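Local coordinates for ribosomal-protein-serine acetyltransferase, putative (Vibrio cholerae O1 biovar eltor, PDB 2FCK) that is probably an N-terminal acetyltransferase of the GNAT family, possibly acting on ribosomal proteins, though its actual substrate has not been established, at residues T82-V87 with D107-Q112; Y114-L119 with A150-A155. All coordinates share one frame; numbering follows the deposited sequence. Where two conformers were deposited one is given.

Contact 1: residues T82-V87 with D107-Q112; sequences TLVGMV and DRYQRQ. With NO3 (nitrate ion), chain L.
The ring of Y109 is held between two aliphatic groups. Over one face lies V84, whose CG1 is 3.5 Å from the ring centroid and only 8° off the ring normal, a CH-pi contact. Over the centre of the opposite face lies CG of the preceding residue, R108. V84 turns CG1 anti to its carbonyl carbon (chi1 -52°), which sets that methyl over the ring while CB rests on the inner rim, 3.4 Å from Y109 CD2. The R108 guanidinium turns its edge to Y109, with CE2 near its plane. At the far end the phenol reaches T82, OH to OG1 at 3.6 Å, the two side chains crossing at about a right angle. A nitrate accepts a hydrogen bond from the backbone N of R108 at its O3 (3.0 Å), and the same O3 approaches CD2 of Y109 obliquely. D107 is tied by its carboxylate to S35 and T37. Strand 83-93, through V84, and T82 just before it thus pack against the short helix 107-110, which follows strand 98-105 and leads into the Q-x-x-G-x-G sequence beginning at Q110, the loop that in GNAT enzymes binds the acetyl-CoA pyrophosphate and probably does so here.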
ATOM      1  N   THR A  82      -1.058 -23.730 -22.440  1.00 48.35           N
ATOM      2  CA  THR A  82      -0.811 -22.428 -23.035  1.00 47.82           C
ATOM      3  C   THR A  82      -0.992 -21.335 -22.027  1.00 46.38           C
ATOM      4  O   THR A  82      -1.851 -21.421 -21.178  1.00 44.11           O
ATOM      5  CB  THR A  82      -1.547 -22.146 -24.342  1.00 49.63           C
ATOM      6  OG1 THR A  82      -2.580 -21.179 -24.200  1.00 53.65           O
ATOM      7  CG2 THR A  82      -2.039 -23.397 -24.981  1.00 48.79           C
ATOM      8  N   LEU A  83      -0.126 -20.338 -22.123  1.00 45.15           N
ATOM      9  CA  LEU A  83      -0.212 -19.182 -21.240  1.00 43.52           C
ATOM     10  C   LEU A  83      -1.307 -18.254 -21.695  1.00 44.10           C
ATOM     11  O   LEU A  83      -1.281 -17.775 -22.835  1.00 43.30           O
ATOM     12  CB  LEU A  83       1.130 -18.454 -21.277  1.00 44.29           C
ATOM     13  CG  LEU A  83       1.307 -17.206 -20.432  1.00 43.27           C
ATOM     14  CD1 LEU A  83       1.196 -17.518 -18.936  1.00 44.19           C
ATOM     15  CD2 LEU A  83       2.689 -16.595 -20.794  1.00 45.39           C
ATOM     16  N   VAL A  84      -2.258 -17.951 -20.813  1.00 42.88           N
ATOM     17  CA  VAL A  84      -3.421 -17.101 -21.200  1.00 43.43           C
ATOM     18  C   VAL A  84      -3.410 -15.708 -20.608  1.00 42.72           C
ATOM     19  O   VAL A  84      -4.211 -14.834 -20.992  1.00 43.02           O
ATOM     20  CB  VAL A  84      -4.807 -17.772 -20.870  1.00 44.42           C
ATOM     21  CG1 VAL A  84      -4.866 -19.168 -21.458  1.00 45.32           C
ATOM     22  CG2 VAL A  84      -5.067 -17.795 -19.384  1.00 45.41           C
ATOM     23  N   GLY A  85      -2.469 -15.480 -19.688  1.00 42.61           N
ATOM     24  CA  GLY A  85      -2.422 -14.198 -18.988  1.00 41.36           C
ATOM     25  C   GLY A  85      -1.683 -14.306 -17.671  1.00 40.98           C
ATOM     26  O   GLY A  85      -0.921 -15.279 -17.446  1.00 40.18           O
HETATM   27  N   MSE A  86      -1.881 -13.304 -16.813  0.70 40.71           N
HETATM   28  CA  MSE A  86      -1.215 -13.294 -15.497  0.70 40.68           C
HETATM   29  C   MSE A  86      -2.169 -12.679 -14.482  0.70 41.47           C
HETATM   30  O   MSE A  86      -2.997 -11.808 -14.820  0.70 41.29           O
HETATM   31  CB  MSE A  86       0.079 -12.502 -15.560  0.70 40.61           C
HETATM   32  CG  MSE A  86       1.165 -13.185 -16.390  0.70 38.11           C
HETATM   33 SE   MSE A  86       2.856 -12.189 -16.179  0.70 47.29          SE
HETATM   34  CE  MSE A  86       3.405 -13.068 -14.519  0.70 43.90           C
ATOM     35  N   VAL A  87      -2.064 -13.149 -13.249  1.00 40.36           N
ATOM     36  CA  VAL A  87      -2.696 -12.493 -12.109  1.00 39.64           C
ATOM     37  C   VAL A  87      -1.597 -12.324 -11.074  1.00 40.42           C
ATOM     38  O   VAL A  87      -0.720 -13.199 -10.944  1.00 39.41           O
ATOM     39  CB  VAL A  87      -3.912 -13.304 -11.540  1.00 39.20           C
ATOM     40  CG1 VAL A  87      -5.094 -13.342 -12.578  1.00 39.28           C
ATOM     41  CG2 VAL A  87      -3.479 -14.729 -11.044  1.00 39.97           C
ATOM     42  N   ASP A 107      -7.671 -11.411 -24.626  1.00 53.10           N
ATOM     43  CA  ASP A 107      -8.977 -11.164 -25.159  1.00 54.09           C
ATOM     44  C   ASP A 107      -9.793 -12.487 -25.390  1.00 53.59           C
ATOM     45  O   ASP A 107     -10.920 -12.642 -24.889  1.00 53.15           O
ATOM     46  CB  ASP A 107      -8.768 -10.286 -26.446  1.00 54.86           C
ATOM     47  CG  ASP A 107      -7.547  -9.235 -26.314  1.00 56.92           C
ATOM     48  OD1 ASP A 107      -7.617  -8.092 -26.868  1.00 57.74           O
ATOM     49  OD2 ASP A 107      -6.499  -9.508 -25.657  1.00 54.66           O
ATOM     50  N   ARG A 108      -9.188 -13.469 -26.061  1.00 53.26           N
ATOM     51  CA  ARG A 108      -9.875 -14.717 -26.439  1.00 53.19           C
ATOM     52  C   ARG A 108     -10.203 -15.611 -25.231  1.00 53.30           C
ATOM     53  O   ARG A 108     -11.134 -16.438 -25.292  1.00 53.60           O
ATOM     54  CB  ARG A 108      -9.038 -15.471 -27.456  1.00 53.55           C
ATOM     55  CG  ARG A 108      -8.229 -16.628 -26.888  1.00 54.20           C
ATOM     56  CD  ARG A 108      -7.420 -17.324 -27.961  1.00 55.34           C
ATOM     57  NE  ARG A 108      -6.340 -16.470 -28.429  1.00 53.84           N
ATOM     58  CZ  ARG A 108      -6.213 -16.036 -29.668  1.00 52.49           C
ATOM     59  NH1 ARG A 108      -5.192 -15.225 -29.955  1.00 51.92           N
ATOM     60  NH2 ARG A 108      -7.102 -16.391 -30.610  1.00 47.94           N
ATOM     61  N   TYR A 109      -9.456 -15.414 -24.140  1.00 52.62           N
ATOM     62  CA  TYR A 109      -9.557 -16.258 -22.934  1.00 52.81           C
ATOM     63  C   TYR A 109     -10.550 -15.696 -21.897  1.00 53.17           C
ATOM     64  O   TYR A 109     -11.187 -16.437 -21.129  1.00 52.34           O
ATOM     65  CB  TYR A 109      -8.161 -16.469 -22.319  1.00 52.58           C
ATOM     66  CG  TYR A 109      -7.206 -17.128 -23.301  1.00 51.52           C
ATOM     67  CD1 TYR A 109      -7.479 -18.390 -23.802  1.00 52.81           C
ATOM     68  CD2 TYR A 109      -6.079 -16.449 -23.784  1.00 48.81           C
ATOM     69  CE1 TYR A 109      -6.646 -19.002 -24.733  1.00 52.14           C
ATOM     70  CE2 TYR A 109      -5.219 -17.061 -24.733  1.00 50.75           C
ATOM     71  CZ  TYR A 109      -5.521 -18.332 -25.204  1.00 52.27           C
ATOM     72  OH  TYR A 109      -4.696 -18.972 -26.124  1.00 51.43           O
ATOM     73  N   GLN A 110     -10.688 -14.385 -21.903  1.00 52.74           N
ATOM     74  CA  GLN A 110     -11.773 -13.718 -21.161  1.00 54.13           C
ATOM     75  C   GLN A 110     -13.147 -14.252 -21.604  1.00 54.41           C
ATOM     76  O   GLN A 110     -14.024 -14.558 -20.796  1.00 53.94           O
ATOM     77  CB  GLN A 110     -11.700 -12.216 -21.395  1.00 53.96           C
ATOM     78  CG  GLN A 110     -10.472 -11.588 -20.742  1.00 55.06           C
ATOM     79  CD  GLN A 110     -10.562 -10.072 -20.665  1.00 61.65           C
ATOM     80  OE1 GLN A 110     -11.659  -9.502 -20.673  1.00 61.55           O
ATOM     81  NE2 GLN A 110      -9.406  -9.407 -20.592  1.00 61.89           N
ATOM     82  N   ARG A 111     -13.318 -14.377 -22.903  1.00 55.51           N
ATOM     83  CA  ARG A 111     -14.535 -14.966 -23.450  1.00 56.84           C
ATOM     84  C   ARG A 111     -14.871 -16.354 -22.824  1.00 56.53           C
ATOM     85  O   ARG A 111     -16.042 -16.717 -22.696  1.00 57.64           O
ATOM     86  CB  ARG A 111     -14.384 -15.023 -24.985  1.00 56.95           C
ATOM     87  CG  ARG A 111     -15.434 -15.769 -25.789  1.00 59.73           C
ATOM     88  CD  ARG A 111     -15.180 -15.575 -27.308  1.00 59.54           C
ATOM     89  NE  ARG A 111     -14.558 -14.265 -27.557  1.00 65.24           N
ATOM     90  CZ  ARG A 111     -13.419 -14.062 -28.223  1.00 67.46           C
ATOM     91  NH1 ARG A 111     -12.754 -15.084 -28.756  1.00 68.56           N
ATOM     92  NH2 ARG A 111     -12.944 -12.820 -28.358  1.00 66.92           N
ATOM     93  N   GLN A 112     -13.858 -17.126 -22.452  1.00 55.97           N
ATOM     94  CA  GLN A 112     -14.075 -18.448 -21.830  1.00 55.45           C
ATOM     95  C   GLN A 112     -14.211 -18.440 -20.282  1.00 53.82           C
ATOM     96  O   GLN A 112     -14.346 -19.505 -19.655  1.00 53.78           O
ATOM     97  CB  GLN A 112     -12.945 -19.397 -22.237  1.00 56.15           C
ATOM     98  CG  GLN A 112     -12.884 -19.668 -23.741  1.00 59.40           C
ATOM     99  CD  GLN A 112     -11.682 -20.491 -24.117  1.00 64.64           C
ATOM    100  OE1 GLN A 112     -11.616 -21.690 -23.811  1.00 67.37           O
ATOM    101  NE2 GLN A 112     -10.718 -19.863 -24.797  1.00 64.84           N
TER
HETATM  102  N   NO3 L 311      -6.111 -12.849 -27.055  1.00 41.11           N
HETATM  103  O1  NO3 L 311      -7.235 -12.257 -27.627  1.00 41.86           O
HETATM  104  O2  NO3 L 311      -4.843 -12.415 -27.397  1.00 37.98           O
HETATM  105  O3  NO3 L 311      -6.258 -13.872 -26.129  1.00 42.22           O

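Contact 2: residues Y114-L119 with A150-A155. With NO3 (nitrate ion), chain D.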
ATOM      1  N   TYR A 114     -11.854 -17.515 -18.242  1.00 44.95           N
ATOM      2  CA  TYR A 114     -10.537 -17.745 -17.601  1.00 43.67           C
ATOM      3  C   TYR A 114     -10.125 -16.600 -16.686  1.00 42.62           C
ATOM      4  O   TYR A 114      -9.474 -16.820 -15.649  1.00 43.34           O
ATOM      5  CB  TYR A 114      -9.427 -17.959 -18.624  1.00 44.13           C
ATOM      6  CG  TYR A 114      -9.485 -19.316 -19.350  1.00 43.90           C
ATOM      7  CD1 TYR A 114      -8.597 -19.597 -20.379  1.00 45.59           C
ATOM      8  CD2 TYR A 114     -10.402 -20.287 -18.984  1.00 44.07           C
ATOM      9  CE1 TYR A 114      -8.598 -20.827 -21.029  1.00 46.21           C
ATOM     10  CE2 TYR A 114     -10.422 -21.541 -19.634  1.00 47.35           C
ATOM     11  CZ  TYR A 114      -9.522 -21.786 -20.658  1.00 47.69           C
ATOM     12  OH  TYR A 114      -9.551 -23.008 -21.300  1.00 46.82           O
ATOM     13  N   GLY A 115     -10.464 -15.372 -17.077  1.00 42.91           N
ATOM     14  CA  GLY A 115     -10.090 -14.233 -16.221  1.00 42.35           C
ATOM     15  C   GLY A 115     -10.771 -14.280 -14.859  1.00 41.63           C
ATOM     16  O   GLY A 115     -10.141 -14.079 -13.803  1.00 41.36           O
ATOM     17  N   LYS A 116     -12.053 -14.617 -14.873  1.00 41.26           N
ATOM     18  CA  LYS A 116     -12.816 -14.720 -13.627  1.00 41.93           C
ATOM     19  C   LYS A 116     -12.297 -15.932 -12.807  1.00 39.76           C
ATOM     20  O   LYS A 116     -12.106 -15.818 -11.588  1.00 40.71           O
ATOM     21  CB  LYS A 116     -14.322 -14.876 -13.911  1.00 42.27           C
ATOM     22  CG  LYS A 116     -15.141 -14.824 -12.625  1.00 45.70           C
ATOM     23  CD  LYS A 116     -16.616 -14.942 -12.939  1.00 52.45           C
ATOM     24  CE  LYS A 116     -17.445 -14.994 -11.688  1.00 55.32           C
ATOM     25  NZ  LYS A 116     -18.861 -15.201 -12.133  1.00 59.87           N
ATOM     26  N   GLU A 117     -11.997 -17.035 -13.464  1.00 40.10           N
ATOM     27  CA  GLU A 117     -11.530 -18.215 -12.754  1.00 39.58           C
ATOM     28  C   GLU A 117     -10.143 -17.944 -12.115  1.00 39.88           C
ATOM     29  O   GLU A 117      -9.924 -18.251 -10.949  1.00 40.52           O
ATOM     30  CB  GLU A 117     -11.462 -19.422 -13.720  1.00 39.42           C
ATOM     31  CG  GLU A 117     -11.064 -20.741 -13.059  1.00 39.62           C
ATOM     32  CD  GLU A 117     -11.198 -21.899 -14.033  1.00 39.50           C
ATOM     33  OE1 GLU A 117     -12.042 -21.822 -14.950  1.00 46.09           O
ATOM     34  OE2 GLU A 117     -10.460 -22.887 -13.910  1.00 42.42           O
ATOM     35  N   ALA A 118      -9.209 -17.368 -12.872  1.00 40.23           N
ATOM     36  CA  ALA A 118      -7.873 -17.091 -12.354  1.00 40.28           C
ATOM     37  C   ALA A 118      -7.891 -16.015 -11.236  1.00 39.86           C
ATOM     38  O   ALA A 118      -7.256 -16.161 -10.179  1.00 40.33           O
ATOM     39  CB  ALA A 118      -6.969 -16.639 -13.506  1.00 41.47           C
ATOM     40  N   LEU A 119      -8.604 -14.915 -11.484  1.00 39.60           N
ATOM     41  CA  LEU A 119      -8.575 -13.830 -10.509  1.00 39.45           C
ATOM     42  C   LEU A 119      -9.315 -14.230  -9.232  1.00 39.67           C
ATOM     43  O   LEU A 119      -8.877 -13.925  -8.115  1.00 38.77           O
ATOM     44  CB  LEU A 119      -9.112 -12.510 -11.125  1.00 40.24           C
ATOM     45  CG  LEU A 119      -9.068 -11.272 -10.251  1.00 41.70           C
ATOM     46  CD1 LEU A 119      -7.636 -10.984  -9.884  1.00 42.64           C
ATOM     47  CD2 LEU A 119      -9.664 -10.070 -11.039  1.00 42.07           C
ATOM     48  N   ALA A 150     -12.899  -6.825 -13.003  1.00 40.49           N
ATOM     49  CA  ALA A 150     -12.880  -6.549 -11.570  1.00 42.02           C
ATOM     50  C   ALA A 150     -14.320  -6.670 -11.031  1.00 42.24           C
ATOM     51  O   ALA A 150     -14.576  -7.344 -10.003  1.00 42.46           O
ATOM     52  CB  ALA A 150     -12.309  -5.140 -11.269  1.00 41.69           C
ATOM     53  N   LEU A 151     -15.267  -6.025 -11.722  1.00 42.96           N
ATOM     54  CA  LEU A 151     -16.651  -6.084 -11.290  1.00 42.13           C
ATOM     55  C   LEU A 151     -17.221  -7.503 -11.341  1.00 42.72           C
ATOM     56  O   LEU A 151     -17.963  -7.903 -10.441  1.00 43.80           O
ATOM     57  CB  LEU A 151     -17.496  -5.143 -12.141  1.00 42.40           C
ATOM     58  CG  LEU A 151     -17.098  -3.686 -11.970  1.00 44.18           C
ATOM     59  CD1 LEU A 151     -17.870  -2.799 -12.986  1.00 46.91           C
ATOM     60  CD2 LEU A 151     -17.365  -3.182 -10.523  1.00 48.07           C
ATOM     61  N   ARG A 152     -16.841  -8.258 -12.371  1.00 41.97           N
ATOM     62  CA  ARG A 152     -17.310  -9.634 -12.540  1.00 45.04           C
ATOM     63  C   ARG A 152     -16.861 -10.506 -11.353  1.00 45.10           C
ATOM     64  O   ARG A 152     -17.572 -11.468 -10.989  1.00 45.91           O
ATOM     65  CB  ARG A 152     -16.790 -10.166 -13.876  1.00 45.20           C
ATOM     66  CG  ARG A 152     -17.543 -11.305 -14.502  1.00 51.42           C
ATOM     67  CD  ARG A 152     -17.685 -11.089 -16.052  1.00 56.45           C
ATOM     68  NE  ARG A 152     -16.380 -10.958 -16.698  1.00 58.46           N
ATOM     69  CZ  ARG A 152     -15.995  -9.958 -17.495  1.00 58.03           C
ATOM     70  NH1 ARG A 152     -14.780  -9.982 -17.992  1.00 54.69           N
ATOM     71  NH2 ARG A 152     -16.826  -8.969 -17.848  1.00 60.22           N
ATOM     72  N   CYS A 153     -15.690 -10.196 -10.788  1.00 44.17           N
ATOM     73  CA  CYS A 153     -15.167 -10.926  -9.607  1.00 45.33           C
ATOM     74  C   CYS A 153     -15.670 -10.386  -8.260  1.00 45.83           C
ATOM     75  O   CYS A 153     -15.251 -10.870  -7.214  1.00 46.15           O
ATOM     76  CB  CYS A 153     -13.636 -10.992  -9.612  1.00 45.55           C
ATOM     77  SG  CYS A 153     -13.002 -11.837 -11.049  1.00 46.72           S
ATOM     78  N   GLY A 154     -16.607  -9.431  -8.308  1.00 44.57           N
ATOM     79  CA  GLY A 154     -17.302  -8.938  -7.109  1.00 45.54           C
ATOM     80  C   GLY A 154     -16.659  -7.718  -6.487  1.00 45.29           C
ATOM     81  O   GLY A 154     -16.946  -7.362  -5.326  1.00 46.50           O
ATOM     82  N   ALA A 155     -15.798  -7.051  -7.246  1.00 44.27           N
ATOM     83  CA  ALA A 155     -15.130  -5.865  -6.691  1.00 43.76           C
ATOM     84  C   ALA A 155     -16.087  -4.707  -6.686  1.00 43.40           C
ATOM     85  O   ALA A 155     -17.078  -4.697  -7.433  1.00 44.01           O
ATOM     86  CB  ALA A 155     -13.823  -5.514  -7.442  1.00 43.72           C
TER
HETATM   87  N   NO3 D 303     -13.514 -13.315 -17.674  1.00 31.27           N
HETATM   88  O1  NO3 D 303     -12.541 -12.558 -18.285  1.00 31.23           O
HETATM   89  O2  NO3 D 303     -14.739 -12.836 -17.288  1.00 33.96           O
HETATM   90  O3  NO3 D 303     -13.272 -14.616 -17.383  1.00 31.55           O
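The first two turns of helix 114-129, which in GNAT acetyltransferases follows the pyrophosphate-binding loop of acetyl-CoA, meet the C-terminal end of helix 144-152 here, K116 and L119 packing on R152 and C153. A nitrate, probably from the crystallisation liquor, sits at the helix N-terminus. Its O3 accepts a hydrogen bond of 2.8 Å from K116 N that is fairly straight (163°). The same nitrate O3 lies 2.9 Å from G115 N. G115 has no side chain to keep the ion off the backbone. From the other helix R152 brings its guanidinium up edge-on, with NE 2.6 Å from nitrate O2 and NH1 adding weak bonds to O2 and O1. The bends of R152 at chi2 and chi3 curl its chain back to reach the ion. An anion held by backbone N-H groups at a helix start and by an arginine is consistent with a site for a CoA phosphate.

Beside the ion the contact is mostly van der Waals packing. SG of C153 lies between the two side chains of helix 114-129, 3.8 Å from L119 CD2 and 4.0 Å from K116 CG. K116 leaves with CG anti to its backbone N (chi1 -173°) and stays extended, so that its methylenes run past R152; its CD is 4.1 Å from R152 CG and its CE 3.6 Å from R152 O. Helix 144-152 closes in a Schellman motif, A155 N bonding to A150 O and G154 N to L151 O, with G154 at positive phi. Beneath, L119 and A150 both rest on Y103 of strand 98-105, A150 and A155 touch F177 of strand 170-179, and Y114 and A118 lean on L15 of strand 15-18.

Both contacts are partly buried and flank the same loop: contact 1 closes with the residues entering it, contact 2 opens with the first turn of helix 114-129 beyond it. They meet directly, since Y109 O probably accepts a hydrogen bond from Y114 N and V84 and V87 pack on Y114 and A118. Contact 1 joins a strand of the sheet to a short helix, mostly through aromatic and aliphatic packing. Contact 2 joins two helices, with an interior where a cysteine sulfur meets a leucine and a charged outer margin where K116 and R152 are exposed. Each has a nitrate that takes a backbone N-H, but only that of contact 2 bridges its two segments.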